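Local coordinates for HTH-type transcriptional activator AmpR (PDB 5MMH), which activates transcription of the beta-lactamase gene ampC by binding its promoter directly, and carries an effector domain that recognizes cell-wall-derived muropeptides, at residues T105-Y110 against Q148-A153; I63-G68 against V177-Y182; T73-L78 against W183-Q188. All coordinates share one frame; numbering follows the deposited sequence.

Overall arrangement
The three contacts belong to the effector domain of this LysR-type regulator. Interactions 2 and 3 hold the same six-stranded sheet together: strand 181-187 pairs along one edge with strand 61-66 and along the other with strand 73-86, and W183 NE1 joins the two contacts by bonding to G66 O. Interaction 1 lies apart, its centre about 20 Å from that of interaction 2 and about 30 Å from that of interaction 3. It is buried, with two backbone bonds, a water and leucine packing. Interaction 2 is partly buried and leans on aromatic rings, whereas interaction 3, also partly buried, has four backbone bonds and a loosely paired E74 and R186 on one face.

Interaction 1: residues T105-Y110 against Q148-A153; sequences TLLRSY and QGVGVA
With chi1 at -47° and chi2 at 168°, L107 swings CG opposite its own carbonyl carbon and extends CD1 over the peptide that follows G151, where CD1 comes within 3.6 Å of G151 C. The same torsions bring L107 CD2 within 4.3 Å of V150 CG1, and CD1 also brushes the methyl of A153. Glycine fits position 151 because T105 O and L107 CD2 crowd the side on which a side chain would project; T105 O lies 3.2 Å from G151 CA. T105 O accepts V152 N at 2.9 Å, almost straight on. In return V152 O takes L107 N, also at 2.9 Å but well tilted from the carbonyl plane. Both polar backbone atoms of V152 are thus held by the residues flanking L106. This single parallel bridge links the start of strand 106-109, part of a small parallel sheet with 133-136, to the chain leaving helix 139-147 for the main sheet. One step earlier T105 N and V150 O are too far apart to bond directly, and a water spans them, accepting from T105 N at 2.9 Å and donating to V150 O at 3.2 Å. G149, with its positive phi, ends helix 139-147 in a Schellman motif. L107 packs on M142 and A146 of that helix, V152 on W115 of helix 114-121, while R108 bonds to strand 133-136 and A153 begins strand 153-156.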
loop_
_atom_site.group_PDB
_atom_site.type_symbol
_atom_site.label_atom_id
_atom_site.label_comp_id
_atom_site.label_asym_id
_atom_site.label_seq_id
_atom_site.Cartn_x
_atom_site.Cartn_y
_atom_site.Cartn_z
ATOM N N THR A 105 15.251 -2.788 13.253
ATOM C CA THR A 105 15.096 -2.248 11.920
ATOM C C THR A 105 14.157 -1.065 11.957
ATOM O O THR A 105 13.036 -1.166 12.464
ATOM C CB THR A 105 14.545 -3.300 10.980
ATOM O OG1 THR A 105 15.308 -4.490 11.139
ATOM C CG2 THR A 105 14.597 -2.799 9.544
ATOM N N LEU A 106 14.618 0.050 11.414
ATOM C CA LEU A 106 13.829 1.270 11.340
ATOM C C LEU A 106 13.161 1.285 9.974
ATOM O O LEU A 106 13.830 1.481 8.959
ATOM C CB LEU A 106 14.713 2.499 11.544
ATOM C CG LEU A 106 15.493 2.536 12.864
ATOM C CD1 LEU A 106 16.166 3.881 13.069
ATOM C CD2 LEU A 106 14.581 2.183 14.045
ATOM N N LEU A 107 11.850 1.067 9.942
ATOM C CA LEU A 107 11.111 1.138 8.687
ATOM C C LEU A 107 10.886 2.598 8.320
ATOM O O LEU A 107 10.511 3.409 9.169
ATOM C CB LEU A 107 9.777 0.414 8.827
ATOM C CG LEU A 107 9.817 -0.977 9.468
ATOM C CD1 LEU A 107 8.415 -1.422 9.804
ATOM C CD2 LEU A 107 10.530 -2.027 8.533
ATOM N N ARG A 108 11.116 2.950 7.055
ATOM C CA ARG A 108 10.984 4.352 6.691
ATOM C C ARG A 108 10.339 4.516 5.325
ATOM O O ARG A 108 10.216 3.569 4.547
ATOM C CB ARG A 108 12.340 5.057 6.735
ATOM C CG ARG A 108 13.331 4.643 5.691
ATOM C CD ARG A 108 14.623 5.374 5.994
ATOM N NE ARG A 108 15.656 5.233 4.974
ATOM C CZ ARG A 108 15.703 5.932 3.843
ATOM N NH1 ARG A 108 14.759 6.826 3.549
ATOM N NH2 ARG A 108 16.704 5.730 2.997
ATOM N N SER A 109 9.907 5.750 5.054
ATOM C CA SER A 109 9.372 6.157 3.766
ATOM C C SER A 109 10.471 6.768 2.897
ATOM O O SER A 109 11.614 6.941 3.328
ATOM C CB SER A 109 8.237 7.161 3.948
ATOM O OG SER A 109 8.762 8.447 4.239
ATOM N N TYR A 110 10.114 7.140 1.668
ATOM C CA TYR A 110 11.092 7.797 0.776
ATOM C C TYR A 110 11.511 9.178 1.199
ATOM O O TYR A 110 12.497 9.682 0.730
ATOM C CB TYR A 110 10.827 7.764 -0.739
ATOM C CG TYR A 110 9.441 7.522 -1.256
ATOM C CD1 TYR A 110 8.489 8.541 -1.276
ATOM C CD2 TYR A 110 9.116 6.298 -1.815
ATOM C CE1 TYR A 110 7.220 8.341 -1.775
ATOM C CE2 TYR A 110 7.844 6.057 -2.331
ATOM C CZ TYR A 110 6.881 7.090 -2.303
ATOM O OH TYR A 110 5.621 6.857 -2.824
ATOM N N GLN A 148 3.938 -7.568 11.343
ATOM C CA GLN A 148 4.616 -8.855 11.259
ATOM C C GLN A 148 5.974 -8.869 11.956
ATOM O O GLN A 148 6.740 -9.819 11.766
ATOM C CB GLN A 148 4.773 -9.260 9.788
ATOM C CG GLN A 148 3.508 -9.861 9.185
ATOM C CD GLN A 148 3.570 -9.986 7.669
ATOM O OE1 GLN A 148 4.562 -10.463 7.108
ATOM N NE2 GLN A 148 2.500 -9.576 7.000
ATOM N N GLY A 149 6.302 -7.837 12.735
ATOM C CA GLY A 149 7.507 -7.836 13.547
ATOM C C GLY A 149 8.791 -7.515 12.817
ATOM O O GLY A 149 9.870 -7.656 13.402
ATOM N N VAL A 150 8.716 -7.077 11.562
ATOM C CA VAL A 150 9.927 -6.809 10.798
ATOM C C VAL A 150 10.706 -5.628 11.370
ATOM O O VAL A 150 11.944 -5.619 11.340
ATOM C CB VAL A 150 9.537 -6.595 9.328
ATOM C CG1 VAL A 150 10.735 -6.290 8.501
ATOM C CG2 VAL A 150 8.800 -7.853 8.797
ATOM N N GLY A 151 10.021 -4.624 11.897
ATOM C CA GLY A 151 10.721 -3.436 12.352
ATOM C C GLY A 151 9.785 -2.451 13.025
ATOM O O GLY A 151 8.653 -2.779 13.385
ATOM N N VAL A 152 10.282 -1.234 13.212
ATOM C CA VAL A 152 9.552 -0.179 13.902
ATOM C C VAL A 152 9.159 0.882 12.883
ATOM O O VAL A 152 10.018 1.412 12.168
ATOM C CB VAL A 152 10.387 0.417 15.046
ATOM C CG1 VAL A 152 9.897 1.792 15.383
ATOM C CG2 VAL A 152 10.268 -0.464 16.271
ATOM N N ALA A 153 7.856 1.185 12.818
ATOM C CA ALA A 153 7.309 2.133 11.853
ATOM C C ALA A 153 7.273 3.561 12.393
ATOM O O ALA A 153 7.183 3.800 13.599
ATOM C CB ALA A 153 5.899 1.725 11.434
HETATM O O HOH W 1 13.887 -5.284 13.798
#

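Interaction 2: residues I63-G68 against V177-Y182; sequences IRFGGG and VSTGSY
G66 and S181 form a hydrogen-bonded antiparallel pair that exchanges two backbone bonds: G66 N gives to S181 O at 2.9 Å, nearly in line with the carbonyl, and S181 N gives to G66 O at 3.1 Å from a more tilted position. G66 O is shared, because the indole NE1 of W183 also donates to it. Glycine suits this place, since the extended backbone with phi 153° would press a side chain against the preceding carbonyl. Alpha hydrogens fill in on the neighbouring non-hydrogen-bonded pair: F65 CA approaches S181 O at 3.3 Å, and Y182 CA approaches R64 O at 3.4 Å.

Packing then spreads from F65 and Y182, which project from the same face of the sheet. F65 turns its edge toward the face of Y182, the ring centroids 5.4 Å apart and the planes at 64°, a T-shaped pair in which F65 CD1 stands over the rim of the tyrosine ring. F65 CB also meets Y182 CE1 at 3.7 Å. With CG anti to the backbone N (chi1 173°), the F65 ring runs along the partner chain toward G180, and its CE1 reaches G180 C at 3.6 Å. G180 has no side chain, so the far end of the F65 ring can lie directly against its backbone, while T179 OG1 meets the ring edge in its plane, 3.8 Å from F65 CZ.

Beyond the pair, F22 meets the Y182 ring and A81 of strand 73-86 lies against both aromatics. A returning strand inserted between 61-66 and 73-86 and antiparallel to both is consistent with the two-lobed periplasmic-binding-protein fold of LysR effector domains, in which chain crossings link the lobes.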
loop_
_atom_site.group_PDB
_atom_site.type_symbol
_atom_site.label_atom_id
_atom_site.label_comp_id
_atom_site.label_asym_id
_atom_site.label_seq_id
_atom_site.Cartn_x
_atom_site.Cartn_y
_atom_site.Cartn_z
ATOM N N ILE A 63 -5.834 14.030 -3.484
ATOM C CA ILE A 63 -5.515 14.254 -2.076
ATOM C C ILE A 63 -4.168 13.613 -1.788
ATOM O O ILE A 63 -3.973 12.415 -2.027
ATOM C CB ILE A 63 -6.594 13.676 -1.150
ATOM C CG1 ILE A 63 -7.937 14.391 -1.355
ATOM C CG2 ILE A 63 -6.124 13.725 0.329
ATOM C CD1 ILE A 63 -9.097 13.701 -0.610
ATOM N N ARG A 64 -3.219 14.387 -1.282
ATOM C CA ARG A 64 -1.894 13.817 -1.067
ATOM C C ARG A 64 -1.277 14.440 0.173
ATOM O O ARG A 64 -1.845 15.348 0.787
ATOM C CB ARG A 64 -1.024 14.007 -2.304
ATOM C CG ARG A 64 -0.887 15.425 -2.720
ATOM C CD ARG A 64 -0.513 15.500 -4.179
ATOM N NE ARG A 64 0.756 14.831 -4.439
ATOM C CZ ARG A 64 1.515 15.070 -5.503
ATOM N NH1 ARG A 64 1.130 15.964 -6.408
ATOM N NH2 ARG A 64 2.669 14.428 -5.648
ATOM N N PHE A 65 -0.101 13.939 0.535
ATOM C CA PHE A 65 0.577 14.297 1.773
ATOM C C PHE A 65 1.856 15.066 1.462
ATOM O O PHE A 65 2.624 14.660 0.588
ATOM C CB PHE A 65 0.908 13.043 2.595
ATOM C CG PHE A 65 1.754 13.313 3.824
ATOM C CD1 PHE A 65 1.157 13.607 5.048
ATOM C CD2 PHE A 65 3.152 13.288 3.748
ATOM C CE1 PHE A 65 1.940 13.868 6.184
ATOM C CE2 PHE A 65 3.938 13.535 4.861
ATOM C CZ PHE A 65 3.333 13.828 6.094
ATOM N N GLY A 66 2.089 16.149 2.194
ATOM C CA GLY A 66 3.351 16.895 2.123
ATOM C C GLY A 66 3.123 18.360 2.497
ATOM O O GLY A 66 2.341 18.698 3.359
ATOM N N GLY A 67 3.864 19.236 1.784
ATOM C CA GLY A 67 3.953 20.633 2.155
ATOM C C GLY A 67 3.004 21.553 1.437
ATOM O O GLY A 67 2.960 22.753 1.740
ATOM N N GLY A 68 2.229 21.034 0.492
ATOM C CA GLY A 68 1.258 21.873 -0.189
ATOM C C GLY A 68 1.805 22.839 -1.220
ATOM O O GLY A 68 1.108 23.791 -1.587
ATOM N N VAL A 177 6.274 14.308 15.657
ATOM C CA VAL A 177 6.915 15.351 14.870
ATOM C C VAL A 177 6.015 15.672 13.689
ATOM O O VAL A 177 5.460 14.771 13.047
ATOM C CB VAL A 177 8.325 14.935 14.407
ATOM C CG1 VAL A 177 8.275 13.612 13.586
ATOM C CG2 VAL A 177 8.962 16.048 13.611
ATOM N N SER A 178 5.875 16.962 13.404
ATOM C CA SER A 178 4.990 17.471 12.362
ATOM C C SER A 178 5.818 17.715 11.114
ATOM O O SER A 178 6.594 18.671 11.058
ATOM C CB SER A 178 4.317 18.772 12.810
ATOM O OG SER A 178 3.197 18.544 13.647
ATOM N N THR A 179 5.664 16.865 10.106
ATOM C CA THR A 179 6.412 17.053 8.872
ATOM C C THR A 179 5.541 17.406 7.677
ATOM O O THR A 179 6.074 17.892 6.678
ATOM C CB THR A 179 7.216 15.795 8.530
ATOM O OG1 THR A 179 6.316 14.721 8.240
ATOM C CG2 THR A 179 8.090 15.404 9.702
ATOM N N GLY A 180 4.232 17.180 7.751
ATOM C CA GLY A 180 3.376 17.440 6.611
ATOM C C GLY A 180 1.914 17.341 6.976
ATOM O O GLY A 180 1.548 17.013 8.107
ATOM N N SER A 181 1.077 17.642 5.984
ATOM C CA SER A 181 -0.367 17.640 6.101
ATOM C C SER A 181 -0.937 16.890 4.910
ATOM O O SER A 181 -0.228 16.596 3.950
ATOM C CB SER A 181 -0.931 19.069 6.122
ATOM O OG SER A 181 -0.359 19.822 7.169
ATOM N N TYR A 182 -2.226 16.571 4.991
ATOM C CA TYR A 182 -2.991 16.136 3.836
ATOM C C TYR A 182 -3.619 17.353 3.174
ATOM O O TYR A 182 -4.095 18.265 3.858
ATOM C CB TYR A 182 -4.057 15.116 4.248
ATOM C CG TYR A 182 -3.426 13.794 4.614
ATOM C CD1 TYR A 182 -2.892 12.972 3.624
ATOM C CD2 TYR A 182 -3.308 13.393 5.938
ATOM C CE1 TYR A 182 -2.287 11.772 3.936
ATOM C CE2 TYR A 182 -2.710 12.177 6.266
ATOM C CZ TYR A 182 -2.194 11.379 5.254
ATOM O OH TYR A 182 -1.581 10.186 5.540
#

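Interaction 3: residues T73-L78 against W183-Q188; sequences TEALAL and WLTRLQ
L184 O is gripped from two directions: L76 N bonds to it at 2.8 Å along an almost straight N-H line (176°), and a water donates to it at 2.7 Å. The same water also donates to E74 O, 2.8 Å away, which already accepts R186 N, so it clips together carbonyls of the two antiparallel strands. Reciprocal bonds, E74 with R186 and L76 with L184, complete the pairing.

Side chains alternate between the two faces. On one, W183, its CG anti to the carbonyl carbon (chi1 -59°), lays its indole across the partner strand, and A77 CB sits over the six-membered ring of W183, 4.0 Å from its centroid, a CH-pi contact 25° off the normal. Small alanines suit this strand, for A75 CB also tucks against the ring and against T185 CG2. W183 NE1 is meanwhile spent on G66 O. At the start of strand 73-86, T73 CG2 presses tightly on T185 CB at 3.4 Å, where two beta-branched residues cross.

On the opposite face the aliphatic part of E74 meets R186, E74 CB over one face of the guanidinium and E74 CG 3.6 Å from R186 NH2, while E74 OE1 remains 4.7 Å from that nitrogen; the salt bridge of R186 goes to E192. L78 CD1 comes within 3.7 Å of L184 N, and both leucines rest on L203 of helix 194-215. Backbone bonding therefore sets the register, alanines pack against the indole on one face and leucines against helix 194-215 on the other, and the charges probably attract each other without locking together, leaving the arginine to tie the sheet to the chain before the last helix.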
loop_
_atom_site.group_PDB
_atom_site.type_symbol
_atom_site.label_atom_id
_atom_site.label_comp_id
_atom_site.label_asym_id
_atom_site.label_seq_id
_atom_site.Cartn_x
_atom_site.Cartn_y
_atom_site.Cartn_z
ATOM N N THR A 73 -0.120 23.463 -9.249
ATOM C CA THR A 73 -1.193 22.949 -8.423
ATOM C C THR A 73 -1.724 24.046 -7.506
ATOM O O THR A 73 -0.961 24.899 -7.045
ATOM C CB THR A 73 -0.664 21.758 -7.611
ATOM O OG1 THR A 73 -0.137 20.776 -8.514
ATOM C CG2 THR A 73 -1.730 21.157 -6.773
ATOM N N GLU A 74 -3.042 24.038 -7.285
ATOM C CA GLU A 74 -3.685 24.731 -6.173
ATOM C C GLU A 74 -4.011 23.702 -5.091
ATOM O O GLU A 74 -4.744 22.748 -5.350
ATOM C CB GLU A 74 -4.956 25.440 -6.650
ATOM C CG GLU A 74 -5.970 25.830 -5.561
ATOM C CD GLU A 74 -5.586 27.073 -4.734
ATOM O OE1 GLU A 74 -6.514 27.695 -4.163
ATOM O OE2 GLU A 74 -4.383 27.423 -4.643
ATOM N N ALA A 75 -3.478 23.892 -3.882
ATOM C CA ALA A 75 -3.667 22.939 -2.791
ATOM C C ALA A 75 -4.322 23.594 -1.575
ATOM O O ALA A 75 -3.835 24.612 -1.075
ATOM C CB ALA A 75 -2.338 22.314 -2.385
ATOM N N LEU A 76 -5.404 22.979 -1.090
ATOM C CA LEU A 76 -6.134 23.394 0.103
ATOM C C LEU A 76 -5.807 22.458 1.257
ATOM O O LEU A 76 -6.003 21.241 1.146
ATOM C CB LEU A 76 -7.647 23.376 -0.130
ATOM C CG LEU A 76 -8.399 24.539 -0.771
ATOM C CD1 LEU A 76 -7.513 25.365 -1.702
ATOM C CD2 LEU A 76 -9.637 24.016 -1.510
ATOM N N ALA A 77 -5.356 23.019 2.373
ATOM C CA ALA A 77 -5.003 22.186 3.516
ATOM C C ALA A 77 -6.231 21.515 4.115
ATOM O O ALA A 77 -7.301 22.121 4.223
ATOM C CB ALA A 77 -4.313 23.015 4.581
ATOM N N LEU A 78 -6.081 20.246 4.494
ATOM C CA LEU A 78 -7.126 19.535 5.231
ATOM C C LEU A 78 -6.809 19.471 6.723
ATOM O O LEU A 78 -7.533 20.073 7.523
ATOM C CB LEU A 78 -7.340 18.129 4.639
ATOM C CG LEU A 78 -7.674 18.158 3.138
ATOM C CD1 LEU A 78 -7.552 16.787 2.449
ATOM C CD2 LEU A 78 -9.064 18.747 2.940
ATOM N N TRP A 183 -3.607 17.363 1.845
ATOM C CA TRP A 183 -4.034 18.490 1.025
ATOM C C TRP A 183 -5.022 18.024 -0.031
ATOM O O TRP A 183 -4.844 16.955 -0.623
ATOM C CB TRP A 183 -2.837 19.148 0.314
ATOM C CG TRP A 183 -1.781 19.660 1.250
ATOM C CD1 TRP A 183 -0.811 18.925 1.883
ATOM C CD2 TRP A 183 -1.590 21.017 1.661
ATOM N NE1 TRP A 183 -0.027 19.748 2.663
ATOM C CE2 TRP A 183 -0.492 21.036 2.553
ATOM C CE3 TRP A 183 -2.245 22.221 1.369
ATOM C CZ2 TRP A 183 -0.027 22.218 3.141
ATOM C CZ3 TRP A 183 -1.787 23.381 1.957
ATOM C CH2 TRP A 183 -0.690 23.371 2.841
ATOM N N LEU A 184 -6.043 18.831 -0.303
ATOM C CA LEU A 184 -6.852 18.640 -1.500
ATOM C C LEU A 184 -6.254 19.497 -2.618
ATOM O O LEU A 184 -6.251 20.728 -2.528
ATOM C CB LEU A 184 -8.308 19.001 -1.235
ATOM C CG LEU A 184 -9.212 18.929 -2.457
ATOM C CD1 LEU A 184 -9.471 17.462 -2.875
ATOM C CD2 LEU A 184 -10.501 19.632 -2.150
ATOM N N THR A 185 -5.726 18.855 -3.659
ATOM C CA THR A 185 -5.030 19.561 -4.723
ATOM C C THR A 185 -5.791 19.427 -6.034
ATOM O O THR A 185 -6.611 18.523 -6.218
ATOM C CB THR A 185 -3.591 19.046 -4.905
ATOM O OG1 THR A 185 -3.576 17.876 -5.740
ATOM C CG2 THR A 185 -2.971 18.713 -3.567
ATOM N N ARG A 186 -5.504 20.354 -6.945
ATOM C CA ARG A 186 -6.137 20.419 -8.252
ATOM C C ARG A 186 -5.172 21.135 -9.191
ATOM O O ARG A 186 -4.322 21.909 -8.745
ATOM C CB ARG A 186 -7.497 21.134 -8.163
ATOM C CG ARG A 186 -7.843 22.019 -9.326
ATOM C CD ARG A 186 -9.157 22.756 -9.115
ATOM N NE ARG A 186 -8.940 24.004 -8.406
ATOM C CZ ARG A 186 -8.558 25.132 -8.988
ATOM N NH1 ARG A 186 -8.349 25.165 -10.294
ATOM N NH2 ARG A 186 -8.376 26.223 -8.260
ATOM N N LEU A 187 -5.274 20.844 -10.488
ATOM C CA LEU A 187 -4.439 21.531 -11.468
ATOM C C LEU A 187 -4.906 22.971 -11.645
ATOM O O LEU A 187 -6.105 23.226 -11.758
ATOM C CB LEU A 187 -4.477 20.791 -12.810
ATOM C CG LEU A 187 -3.494 19.624 -12.956
ATOM C CD1 LEU A 187 -3.566 19.018 -14.359
ATOM C CD2 LEU A 187 -2.095 20.097 -12.647
ATOM N N GLN A 188 -3.948 23.910 -11.679
ATOM C CA GLN A 188 -4.259 25.318 -11.960
ATOM C C GLN A 188 -4.949 25.483 -13.310
ATOM O O GLN A 188 -5.758 26.405 -13.485
ATOM C CB GLN A 188 -2.983 26.174 -11.933
ATOM C CG GLN A 188 -2.723 26.960 -10.640
ATOM C CD GLN A 188 -1.237 27.002 -10.234
ATOM O OE1 GLN A 188 -0.349 26.592 -10.985
ATOM N NE2 GLN A 188 -0.980 27.489 -9.027
HETATM O O HOH W 2 -7.319 22.367 -4.400
#